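Local structure of 11S globulin seed storage protein (3QAC) at residues D424-I429 / E435-L440; T308-N311 / I317-H320; L19-P24 / E370-G375; L73-Q78 / N290-S295. The protein probably serves as a nutrient reservoir of the seed, storing protein as subunits built from two cupin domains. One frame throughout, in Å; residues are numbered along the deposited sequence.

Contacts 2, 3 and 4 gather round the junction of the two cupin domains; contact 1 lies in the helical extension of the C-terminal one, its centre about 36 to 40 Å from theirs. Along the chain, contact 3 closes a long loop that contains contact 4 and then contact 2; contact 1 follows last. Contact 4 uses strand 72-78 and the end of strand 288-290, both in the N-terminal sheet, and contact 2 uses strand 305-310 of the C-terminal sheet. Their centres are about 13 Å apart, and Val310 touches Val291. Contact 3, about 20 Å from contact 4 between centres, meets it through a weak Arg374-Glu77 ion pair. The domains are thus joined at several places, while contact 1 meets a second subunit.

Contact 1 of 4, residues D424-I429 / E435-L440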
loop_
_atom_site.group_PDB
_atom_site.type_symbol
_atom_site.label_atom_id
_atom_site.label_comp_id
_atom_site.label_asym_id
_atom_site.label_seq_id
_atom_site.Cartn_x
_atom_site.Cartn_y
_atom_site.Cartn_z
ATOM N N ASP A 424 25.873 10.169 28.936
ATOM C CA ASP A 424 27.078 10.562 28.205
ATOM C C ASP A 424 26.767 11.007 26.779
ATOM O O ASP A 424 27.382 11.940 26.264
ATOM C CB ASP A 424 28.090 9.415 28.173
ATOM C CG ASP A 424 28.938 9.366 29.411
ATOM O OD1 ASP A 424 28.996 10.397 30.119
ATOM O OD2 ASP A 424 29.546 8.305 29.675
ATOM N N VAL A 425 25.829 10.319 26.136
ATOM C CA VAL A 425 25.381 10.733 24.818
ATOM C C VAL A 425 24.763 12.117 24.933
ATOM O O VAL A 425 25.051 13.013 24.135
ATOM C CB VAL A 425 24.372 9.739 24.212
ATOM C CG1 VAL A 425 23.722 10.322 22.959
ATOM C CG2 VAL A 425 25.060 8.396 23.910
ATOM N N VAL A 426 23.934 12.302 25.950
ATOM C CA VAL A 426 23.265 13.582 26.122
ATOM C C VAL A 426 24.277 14.724 26.299
ATOM O O VAL A 426 24.244 15.694 25.551
ATOM C CB VAL A 426 22.256 13.538 27.269
ATOM C CG1 VAL A 426 21.680 14.895 27.512
ATOM C CG2 VAL A 426 21.156 12.559 26.948
ATOM N N SER A 427 25.188 14.595 27.259
ATOM C CA SER A 427 26.151 15.664 27.518
ATOM C C SER A 427 27.038 15.899 26.294
ATOM O O SER A 427 27.230 17.038 25.845
ATOM C CB SER A 427 26.990 15.363 28.767
ATOM O OG SER A 427 27.569 14.072 28.716
ATOM N N ASN A 428 27.548 14.811 25.734
ATOM C CA ASN A 428 28.336 14.892 24.509
ATOM C C ASN A 428 27.633 15.543 23.299
ATOM O O ASN A 428 28.241 16.360 22.604
ATOM C CB ASN A 428 28.894 13.518 24.134
ATOM C CG ASN A 428 30.350 13.347 24.545
ATOM O OD1 ASN A 428 31.110 14.312 24.572
ATOM N ND2 ASN A 428 30.740 12.119 24.865
ATOM N N ILE A 429 26.373 15.188 23.038
ATOM C CA ILE A 429 25.678 15.735 21.868
ATOM C C ILE A 429 25.227 17.159 22.105
ATOM O O ILE A 429 25.016 17.914 21.157
ATOM C CB ILE A 429 24.435 14.908 21.431
ATOM C CG1 ILE A 429 23.391 14.856 22.552
ATOM C CG2 ILE A 429 24.837 13.521 20.963
ATOM C CD1 ILE A 429 22.160 14.070 22.194
ATOM N N GLU A 435 26.155 16.754 34.663
ATOM C CA GLU A 435 25.120 17.118 35.631
ATOM C C GLU A 435 24.062 18.032 35.005
ATOM O O GLU A 435 22.898 18.013 35.405
ATOM C CB GLU A 435 25.730 17.767 36.878
ATOM C CG GLU A 435 24.728 18.006 38.004
ATOM C CD GLU A 435 24.826 19.402 38.589
ATOM O OE1 GLU A 435 23.773 19.962 38.981
ATOM O OE2 GLU A 435 25.953 19.943 38.651
ATOM N N GLU A 436 24.472 18.846 34.038
ATOM C CA GLU A 436 23.511 19.587 33.227
ATOM C C GLU A 436 22.703 18.564 32.437
ATOM O O GLU A 436 21.478 18.630 32.367
ATOM C CB GLU A 436 24.221 20.531 32.260
ATOM C CG GLU A 436 24.988 21.667 32.919
ATOM C CD GLU A 436 25.742 22.519 31.908
ATOM O OE1 GLU A 436 25.548 23.752 31.906
ATOM O OE2 GLU A 436 26.528 21.955 31.117
ATOM N N ALA A 437 23.415 17.615 31.842
ATOM C CA ALA A 437 22.789 16.492 31.170
ATOM C C ALA A 437 21.756 15.809 32.068
ATOM O O ALA A 437 20.622 15.587 31.649
ATOM C CB ALA A 437 23.853 15.497 30.723
ATOM N N PHE A 438 22.152 15.481 33.299
ATOM C CA PHE A 438 21.267 14.815 34.255
ATOM C C PHE A 438 19.949 15.550 34.397
ATOM O O PHE A 438 18.880 14.961 34.241
ATOM C CB PHE A 438 21.938 14.706 35.627
ATOM C CG PHE A 438 21.210 13.804 36.601
ATOM C CD1 PHE A 438 20.102 14.263 37.309
ATOM C CD2 PHE A 438 21.652 12.499 36.820
ATOM C CE1 PHE A 438 19.439 13.434 38.209
ATOM C CE2 PHE A 438 21.001 11.660 37.720
ATOM C CZ PHE A 438 19.893 12.127 38.421
ATOM N N GLY A 439 20.024 16.836 34.700
ATOM C CA GLY A 439 18.829 17.643 34.847
ATOM C C GLY A 439 18.013 17.727 33.571
ATOM O O GLY A 439 16.773 17.746 33.605
ATOM N N LEU A 440 18.708 17.794 32.439
ATOM C CA LEU A 440 18.029 17.738 31.157
ATOM C C LEU A 440 17.218 16.445 31.095
ATOM O O LEU A 440 16.073 16.443 30.642
ATOM C CB LEU A 440 19.036 17.793 30.011
ATOM C CG LEU A 440 18.437 17.773 28.603
ATOM C CD1 LEU A 440 17.382 18.855 28.476
ATOM C CD2 LEU A 440 19.530 17.945 27.551
#
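Val426 meets both Ala437 and Leu440 through one methyl, CG1, which lies 3.7 Å from Leu440 CD2 and 3.9 Å from Ala437 CB. With chi1 at 175° this methyl points away from the backbone N and reaches over to the second helix, where the valine and leucine side chains pass at a slant to each other. One residue further, Ser427 adds its CB, 3.7 Å from the methyl of Ala437. Its hydroxyl takes no part across the contact: chi1 of 52° turns OG back to its own helix, where it hydrogen-bonds Ile423 O. The small methyl of Ala437 lets the backbones come close, the CA atoms of Ser427 and Ala437 being 5.0 Å apart. These are two consecutive helices joined by a short connection, their segment axes approaching to 8.5 Å and crossing at 112°; between the segments the contact is apolar, with no hydrogen bond across it. Such helical extensions of the cupin barrel mediate trimer contacts in seed globulins. Here helices 423-430 and 434-442 sit between their own chain, where Leu421 packs on Val426 and Ile429, and the second subunit, whose Phe224 packs against Leu440.

Contact 2 of 4, residues T308-N311 / I317-H320; sequences TTVN and ILRH
Leu318 pushes a single methyl, CD1, against the end of strand 305-310, where it touches two neighbouring residues. Val310 CG1 is 3.6 Å from Leu318 CD1, a methyl-to-methyl contact in which the two side chains run at about a right angle to each other. The same Leu318 CD1 lies 3.4 Å from Asn311 O, so the carbonyl oxygen sits against a methyl group; no hydrogen bond links the two segments. The leucine reaches this far because it is fully stretched at its second torsion (chi2 180°), while chi1 of -63° keeps CG beside its own backbone N. On the strand side, chi1 of -170° swings Val310 CG1 to the side of the carbonyl carbon and brings it to Leu318.

The second shell holds the strand end. The side chain of Asn311 leaves the backbone away from the helix segment, and its OD1 accepts a hydrogen bond from Phe313 N, an Asx turn that leads the chain off the strand. Val310 is held in the sheet by backbone bonding to Ala325, and Thr308 likewise to Lys327. The short helix 318-321 belongs to the connection between the adjacent antiparallel strands 305-310 and 324-330 of the C-terminal cupin sheet. Strand 138-142 of the N-terminal cupin domain packs on residues of both segments, Ile139 on Val310 and Ala141 on Ile317 and Leu318.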
loop_
_atom_site.group_PDB
_atom_site.type_symbol
_atom_site.label_atom_id
_atom_site.label_comp_id
_atom_site.label_asym_id
_atom_site.label_seq_id
_atom_site.Cartn_x
_atom_site.Cartn_y
_atom_site.Cartn_z
ATOM N N THR A 308 -6.017 9.930 25.435
ATOM C CA THR A 308 -6.741 8.680 25.275
ATOM C C THR A 308 -6.650 8.245 23.833
ATOM O O THR A 308 -7.054 8.985 22.938
ATOM C CB THR A 308 -8.215 8.839 25.664
ATOM O OG1 THR A 308 -8.301 9.171 27.049
ATOM C CG2 THR A 308 -8.975 7.556 25.419
ATOM N N THR A 309 -6.096 7.060 23.601
ATOM C CA THR A 309 -5.868 6.614 22.234
ATOM C C THR A 309 -6.917 5.629 21.755
ATOM O O THR A 309 -7.394 4.794 22.512
ATOM C CB THR A 309 -4.476 5.995 22.038
ATOM O OG1 THR A 309 -4.413 4.740 22.725
ATOM C CG2 THR A 309 -3.408 6.911 22.577
ATOM N N VAL A 310 -7.300 5.769 20.493
ATOM C CA VAL A 310 -8.082 4.754 19.820
ATOM C C VAL A 310 -7.204 4.163 18.737
ATOM O O VAL A 310 -6.796 4.861 17.794
ATOM C CB VAL A 310 -9.309 5.336 19.144
ATOM C CG1 VAL A 310 -10.219 4.209 18.672
ATOM C CG2 VAL A 310 -10.028 6.244 20.090
ATOM N N ASN A 311 -6.901 2.883 18.894
ATOM C CA ASN A 311 -6.154 2.137 17.899
ATOM C C ASN A 311 -6.746 0.744 17.722
ATOM O O ASN A 311 -7.909 0.523 18.016
ATOM C CB ASN A 311 -4.671 2.080 18.251
ATOM C CG ASN A 311 -4.404 1.404 19.595
ATOM O OD1 ASN A 311 -5.233 0.654 20.110
ATOM N ND2 ASN A 311 -3.232 1.670 20.160
ATOM N N ILE A 317 -11.443 -2.939 14.359
ATOM C CA ILE A 317 -11.703 -2.600 12.965
ATOM C C ILE A 317 -10.581 -1.691 12.422
ATOM O O ILE A 317 -10.256 -1.731 11.239
ATOM C CB ILE A 317 -13.102 -1.954 12.803
ATOM C CG1 ILE A 317 -13.477 -1.790 11.335
ATOM C CG2 ILE A 317 -13.168 -0.611 13.500
ATOM C CD1 ILE A 317 -13.413 -3.055 10.539
ATOM N N LEU A 318 -9.956 -0.906 13.292
ATOM C CA LEU A 318 -8.914 -0.004 12.835
ATOM C C LEU A 318 -7.749 -0.777 12.248
ATOM O O LEU A 318 -6.867 -0.197 11.611
ATOM C CB LEU A 318 -8.430 0.896 13.968
ATOM C CG LEU A 318 -9.528 1.805 14.498
ATOM C CD1 LEU A 318 -9.000 2.691 15.618
ATOM C CD2 LEU A 318 -10.085 2.618 13.348
ATOM N N ARG A 319 -7.721 -2.086 12.490
ATOM C CA ARG A 319 -6.721 -2.926 11.858
ATOM C C ARG A 319 -6.977 -2.851 10.353
ATOM O O ARG A 319 -6.054 -2.860 9.548
ATOM C CB ARG A 319 -6.833 -4.371 12.365
ATOM C CG ARG A 319 -5.548 -5.205 12.293
ATOM C CD ARG A 319 -5.215 -5.839 13.664
ATOM N NE ARG A 319 -6.430 -6.131 14.430
ATOM C CZ ARG A 319 -6.512 -6.173 15.761
ATOM N NH1 ARG A 319 -7.681 -6.433 16.329
ATOM N NH2 ARG A 319 -5.448 -5.943 16.529
ATOM N N HIS A 320 -8.240 -2.757 9.976
ATOM C CA HIS A 320 -8.578 -2.693 8.561
ATOM C C HIS A 320 -8.434 -1.295 7.953
ATOM O O HIS A 320 -7.918 -1.148 6.845
ATOM C CB HIS A 320 -9.963 -3.280 8.287
ATOM C CG HIS A 320 -9.928 -4.741 7.972
ATOM N ND1 HIS A 320 -9.629 -5.223 6.714
ATOM C CD2 HIS A 320 -10.112 -5.828 8.762
ATOM C CE1 HIS A 320 -9.652 -6.545 6.737
ATOM N NE2 HIS A 320 -9.944 -6.936 7.966
#

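Contact 3 of 4, residues L19-P24 / E370-G375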
loop_
_atom_site.group_PDB
_atom_site.type_symbol
_atom_site.label_atom_id
_atom_site.label_comp_id
_atom_site.label_asym_id
_atom_site.label_seq_id
_atom_site.Cartn_x
_atom_site.Cartn_y
_atom_site.Cartn_z
ATOM N N LEU A 19 2.356 26.103 8.120
ATOM C CA LEU A 19 1.073 25.481 8.373
ATOM C C LEU A 19 0.167 26.568 8.880
ATOM O O LEU A 19 0.617 27.627 9.311
ATOM C CB LEU A 19 1.169 24.377 9.407
ATOM C CG LEU A 19 2.046 23.173 9.087
ATOM C CD1 LEU A 19 2.257 22.336 10.361
ATOM C CD2 LEU A 19 1.456 22.346 7.955
ATOM N N THR A 20 -1.120 26.300 8.817
ATOM C CA THR A 20 -2.093 27.304 9.146
ATOM C C THR A 20 -3.156 26.685 10.032
ATOM O O THR A 20 -3.442 25.490 9.932
ATOM C CB THR A 20 -2.684 27.891 7.853
ATOM O OG1 THR A 20 -2.051 29.150 7.586
ATOM C CG2 THR A 20 -4.176 28.077 7.963
ATOM N N ALA A 21 -3.702 27.480 10.942
ATOM C CA ALA A 21 -4.900 27.078 11.644
ATOM C C ALA A 21 -5.994 27.102 10.590
ATOM O O ALA A 21 -6.323 28.155 10.056
ATOM C CB ALA A 21 -5.203 28.037 12.766
ATOM N N LEU A 22 -6.524 25.932 10.269
ATOM C CA LEU A 22 -7.495 25.790 9.193
ATOM C C LEU A 22 -8.934 25.702 9.672
ATOM O O LEU A 22 -9.264 25.025 10.649
ATOM C CB LEU A 22 -7.163 24.574 8.331
ATOM C CG LEU A 22 -5.812 24.657 7.623
ATOM C CD1 LEU A 22 -5.370 23.299 7.072
ATOM C CD2 LEU A 22 -5.844 25.748 6.510
ATOM N N GLU A 23 -9.796 26.399 8.947
ATOM C CA GLU A 23 -11.213 26.371 9.215
ATOM C C GLU A 23 -11.928 26.031 7.924
ATOM O O GLU A 23 -11.327 26.084 6.848
ATOM C CB GLU A 23 -11.659 27.713 9.767
ATOM C CG GLU A 23 -10.789 28.171 10.917
ATOM C CD GLU A 23 -11.258 29.490 11.494
ATOM O OE1 GLU A 23 -12.479 29.742 11.476
ATOM O OE2 GLU A 23 -10.408 30.271 11.962
ATOM N N PRO A 24 -13.196 25.610 8.035
ATOM C CA PRO A 24 -13.957 25.248 6.840
ATOM C C PRO A 24 -13.927 26.413 5.865
ATOM O O PRO A 24 -13.990 27.558 6.306
ATOM C CB PRO A 24 -15.385 25.055 7.367
ATOM C CG PRO A 24 -15.239 24.802 8.813
ATOM C CD PRO A 24 -14.005 25.540 9.256
ATOM N N GLU A 370 1.081 29.509 16.514
ATOM C CA GLU A 370 -0.163 30.249 16.570
ATOM C C GLU A 370 -0.989 29.584 17.654
ATOM O O GLU A 370 -0.621 28.510 18.144
ATOM C CB GLU A 370 -0.892 30.118 15.228
ATOM C CG GLU A 370 -1.597 31.395 14.735
ATOM C CD GLU A 370 -2.797 31.098 13.828
ATOM O OE1 GLU A 370 -2.586 30.846 12.609
ATOM O OE2 GLU A 370 -3.949 31.112 14.347
ATOM N N GLU A 371 -2.111 30.205 18.010
ATOM C CA GLU A 371 -3.036 29.629 18.977
ATOM C C GLU A 371 -4.190 28.948 18.262
ATOM O O GLU A 371 -4.816 29.541 17.384
ATOM C CB GLU A 371 -3.613 30.712 19.881
ATOM C CG GLU A 371 -2.606 31.392 20.781
ATOM C CD GLU A 371 -3.162 32.673 21.401
ATOM O OE1 GLU A 371 -4.409 32.842 21.404
ATOM O OE2 GLU A 371 -2.353 33.508 21.876
ATOM N N LEU A 372 -4.484 27.711 18.648
ATOM C CA LEU A 372 -5.637 27.013 18.096
ATOM C C LEU A 372 -6.775 27.134 19.072
ATOM O O LEU A 372 -6.564 27.032 20.286
ATOM C CB LEU A 372 -5.344 25.529 17.943
ATOM C CG LEU A 372 -4.949 24.813 16.660
ATOM C CD1 LEU A 372 -5.435 23.356 16.818
ATOM C CD2 LEU A 372 -5.529 25.453 15.433
ATOM N N SER A 373 -7.981 27.320 18.554
ATOM C CA SER A 373 -9.176 27.318 19.403
ATOM C C SER A 373 -10.310 26.571 18.739
ATOM O O SER A 373 -10.134 25.985 17.664
ATOM C CB SER A 373 -9.615 28.744 19.751
ATOM O OG SER A 373 -9.550 29.593 18.616
ATOM N N ARG A 374 -11.471 26.606 19.376
ATOM C CA ARG A 374 -12.622 25.812 18.960
ATOM C C ARG A 374 -12.747 25.763 17.443
ATOM O O ARG A 374 -12.748 26.796 16.780
ATOM C CB ARG A 374 -13.913 26.363 19.602
ATOM C CG ARG A 374 -15.247 25.735 19.119
ATOM C CD ARG A 374 -15.038 24.370 18.432
ATOM N NE ARG A 374 -16.185 23.822 17.690
ATOM C CZ ARG A 374 -16.809 24.392 16.651
ATOM N NH1 ARG A 374 -16.461 25.599 16.206
ATOM N NH2 ARG A 374 -17.821 23.749 16.067
ATOM N N GLY A 375 -12.839 24.552 16.904
ATOM C CA GLY A 375 -13.274 24.350 15.537
ATOM C C GLY A 375 -12.177 24.516 14.519
ATOM O O GLY A 375 -12.416 24.351 13.328
#
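Ala21 and Leu372 form the tight centre of this contact, the methyl CB of Ala21 lying 3.7 Å from Leu372 CD2. The CA atoms of Ala21 and Leu372 are 6.5 Å apart. Leu372 bends its end to the alanine through an unusual first torsion, chi1 -100°, well off the staggered value, while its side chain also packs on Ile357, Met348 and Cys350 of the C-terminal domain.

This protein is a bicupin, and the contact joins its halves: residues 19-24 lead into strand 26-30 of the N-terminal domain, yet they run along the edge of the C-terminal barrel, with backbone hydrogen bonds between Leu19 and Val367 and between Leu22 and Leu377.

Toward Gly375 the approach is looser, although the glycine is buried. Leu22 O and Gly375 O are 4.2 Å apart, two acceptors that cannot bond each other; Trp38 NE1 serves the first, and Arg54 NH2 weakly the second. The solvent side belongs to two glutamates. Glu370 brings its carboxylate to the methyl of Ala21 from the exposed margin: OE2 is 3.7 Å from Ala21 CB and OE1 3.8 Å from it, so the two oxygens stand almost equally far from the methyl, without a hydrogen bond to the other segment. Glu23 OE2 stays 6.9 Å from Glu370 OE2, a like-charge neighbour that may repel it mildly, and accepts a hydrogen bond from Gln376 NE2.

Contact 4 of 4, residues L73-Q78 / N290-S295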
loop_
_atom_site.group_PDB
_atom_site.type_symbol
_atom_site.label_atom_id
_atom_site.label_comp_id
_atom_site.label_asym_id
_atom_site.label_seq_id
_atom_site.Cartn_x
_atom_site.Cartn_y
_atom_site.Cartn_z
ATOM N N LEU A 73 -13.005 8.370 9.919
ATOM C CA LEU A 73 -12.874 8.361 11.346
ATOM C C LEU A 73 -13.741 9.505 11.796
ATOM O O LEU A 73 -13.528 10.651 11.386
ATOM C CB LEU A 73 -11.426 8.632 11.721
ATOM C CG LEU A 73 -10.851 7.747 12.812
ATOM C CD1 LEU A 73 -11.144 6.289 12.488
ATOM C CD2 LEU A 73 -9.362 7.985 12.921
ATOM N N ILE A 74 -14.721 9.200 12.630
ATOM C CA ILE A 74 -15.702 10.178 13.056
ATOM C C ILE A 74 -15.613 10.429 14.562
ATOM O O ILE A 74 -15.609 9.501 15.363
ATOM C CB ILE A 74 -17.099 9.686 12.720
ATOM C CG1 ILE A 74 -17.169 9.318 11.231
ATOM C CG2 ILE A 74 -18.114 10.737 13.081
ATOM C CD1 ILE A 74 -18.303 8.423 10.834
ATOM N N TYR A 75 -15.517 11.692 14.946
ATOM C CA TYR A 75 -15.624 12.045 16.344
ATOM C C TYR A 75 -16.916 12.817 16.549
ATOM O O TYR A 75 -17.202 13.780 15.832
ATOM C CB TYR A 75 -14.427 12.865 16.797
ATOM C CG TYR A 75 -14.536 13.366 18.216
ATOM C CD1 TYR A 75 -14.359 12.508 19.286
ATOM C CD2 TYR A 75 -14.789 14.700 18.484
ATOM C CE1 TYR A 75 -14.452 12.953 20.579
ATOM C CE2 TYR A 75 -14.878 15.160 19.780
ATOM C CZ TYR A 75 -14.710 14.285 20.821
ATOM O OH TYR A 75 -14.796 14.731 22.113
ATOM N N ILE A 76 -17.702 12.361 17.513
ATOM C CA ILE A 76 -18.943 13.021 17.877
ATOM C C ILE A 76 -18.564 14.109 18.858
ATOM O O ILE A 76 -18.275 13.836 20.024
ATOM C CB ILE A 76 -19.930 12.040 18.526
ATOM C CG1 ILE A 76 -20.284 10.920 17.542
ATOM C CG2 ILE A 76 -21.169 12.752 18.996
ATOM C CD1 ILE A 76 -20.638 11.398 16.142
ATOM N N GLU A 77 -18.531 15.343 18.373
ATOM C CA GLU A 77 -18.048 16.449 19.172
ATOM C C GLU A 77 -19.113 16.820 20.176
ATOM O O GLU A 77 -18.821 17.237 21.298
ATOM C CB GLU A 77 -17.768 17.660 18.280
ATOM C CG GLU A 77 -17.172 18.820 19.033
ATOM C CD GLU A 77 -17.232 20.123 18.264
ATOM O OE1 GLU A 77 -17.926 21.052 18.738
ATOM O OE2 GLU A 77 -16.593 20.216 17.194
ATOM N N GLN A 78 -20.359 16.664 19.753
ATOM C CA GLN A 78 -21.472 17.164 20.529
ATOM C C GLN A 78 -22.705 16.364 20.224
ATOM O O GLN A 78 -22.917 15.941 19.093
ATOM C CB GLN A 78 -21.731 18.622 20.158
ATOM C CG GLN A 78 -22.676 19.364 21.102
ATOM C CD GLN A 78 -22.907 20.812 20.671
ATOM O OE1 GLN A 78 -23.683 21.074 19.752
ATOM N NE2 GLN A 78 -22.232 21.754 21.333
ATOM N N ASN A 290 -15.656 5.426 23.133
ATOM C CA ASN A 290 -15.810 6.761 23.664
ATOM C C ASN A 290 -14.534 7.190 24.380
ATOM O O ASN A 290 -14.113 6.561 25.353
ATOM C CB ASN A 290 -17.006 6.817 24.592
ATOM C CG ASN A 290 -17.454 8.214 24.847
ATOM O OD1 ASN A 290 -16.754 8.975 25.503
ATOM N ND2 ASN A 290 -18.623 8.578 24.324
ATOM N N VAL A 291 -13.899 8.244 23.880
ATOM C CA VAL A 291 -12.614 8.674 24.423
ATOM C C VAL A 291 -12.808 9.608 25.607
ATOM O O VAL A 291 -11.842 10.072 26.207
ATOM C CB VAL A 291 -11.728 9.362 23.361
ATOM C CG1 VAL A 291 -11.226 8.342 22.365
ATOM C CG2 VAL A 291 -12.497 10.448 22.672
ATOM N N ASP A 292 -14.062 9.882 25.945
ATOM C CA ASP A 292 -14.348 10.657 27.149
ATOM C C ASP A 292 -14.373 9.779 28.405
ATOM O O ASP A 292 -14.583 10.262 29.518
ATOM C CB ASP A 292 -15.642 11.442 26.981
ATOM C CG ASP A 292 -15.431 12.712 26.200
ATOM O OD1 ASP A 292 -14.243 13.090 26.073
ATOM O OD2 ASP A 292 -16.426 13.335 25.744
ATOM N N ASP A 293 -14.130 8.489 28.216
ATOM C CA ASP A 293 -14.141 7.550 29.321
ATOM C C ASP A 293 -12.802 7.630 30.042
ATOM O O ASP A 293 -11.816 7.040 29.601
ATOM C CB ASP A 293 -14.404 6.145 28.789
ATOM C CG ASP A 293 -14.443 5.087 29.888
ATOM O OD1 ASP A 293 -13.872 5.314 30.982
ATOM O OD2 ASP A 293 -15.041 4.013 29.643
ATOM N N PRO A 294 -12.770 8.336 31.179
ATOM C CA PRO A 294 -11.489 8.624 31.830
ATOM C C PRO A 294 -10.712 7.372 32.238
ATOM O O PRO A 294 -9.486 7.459 32.367
ATOM C CB PRO A 294 -11.892 9.452 33.061
ATOM C CG PRO A 294 -13.294 9.920 32.783
ATOM C CD PRO A 294 -13.908 8.823 31.972
ATOM N N SER A 295 -11.384 6.240 32.437
ATOM C CA SER A 295 -10.663 5.010 32.771
ATOM C C SER A 295 -9.837 4.493 31.597
ATOM O O SER A 295 -8.897 3.715 31.788
ATOM C CB SER A 295 -11.620 3.908 33.216
ATOM O OG SER A 295 -12.307 3.359 32.111
#
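Tyr75 OH and Asp292 OD2 come no nearer than 4.2 Å, and in place of a direct bond the two residues share Lys327 NZ, which hydrogen-bonds Tyr75 OH and forms a salt bridge with Asp292 OD1. The charge of the lysine would probably stabilise the aspartate as an anion. The contact thereby joins strand 72-78 of the N-terminal cupin sheet to the type I turn at Asn290-Asp293, where the chain leaves strand 288-290 for the C-terminal cupin domain. Tyr75 CE1 touches Val291 CG2 at 3.8 Å, the methyl approaching the ring obliquely. The ring reaches the turn because its CG is trans to N (chi1 175°), and Ile139 packs against both side chains.

The turn is pinned from within. Asn290 OD1 accepts from Asp292 N at 2.9 Å, an Asx turn, whereas the backbone bond from Asp293 N to Asn290 O is weak. A second Asx turn follows: Asp293 OD1 receives Ser295 N at 3.0 Å on its anti side, and from the same face of the carboxylate Ser295 OG donates to Asp293 OD1 at 2.7 Å, 38° out of its plane.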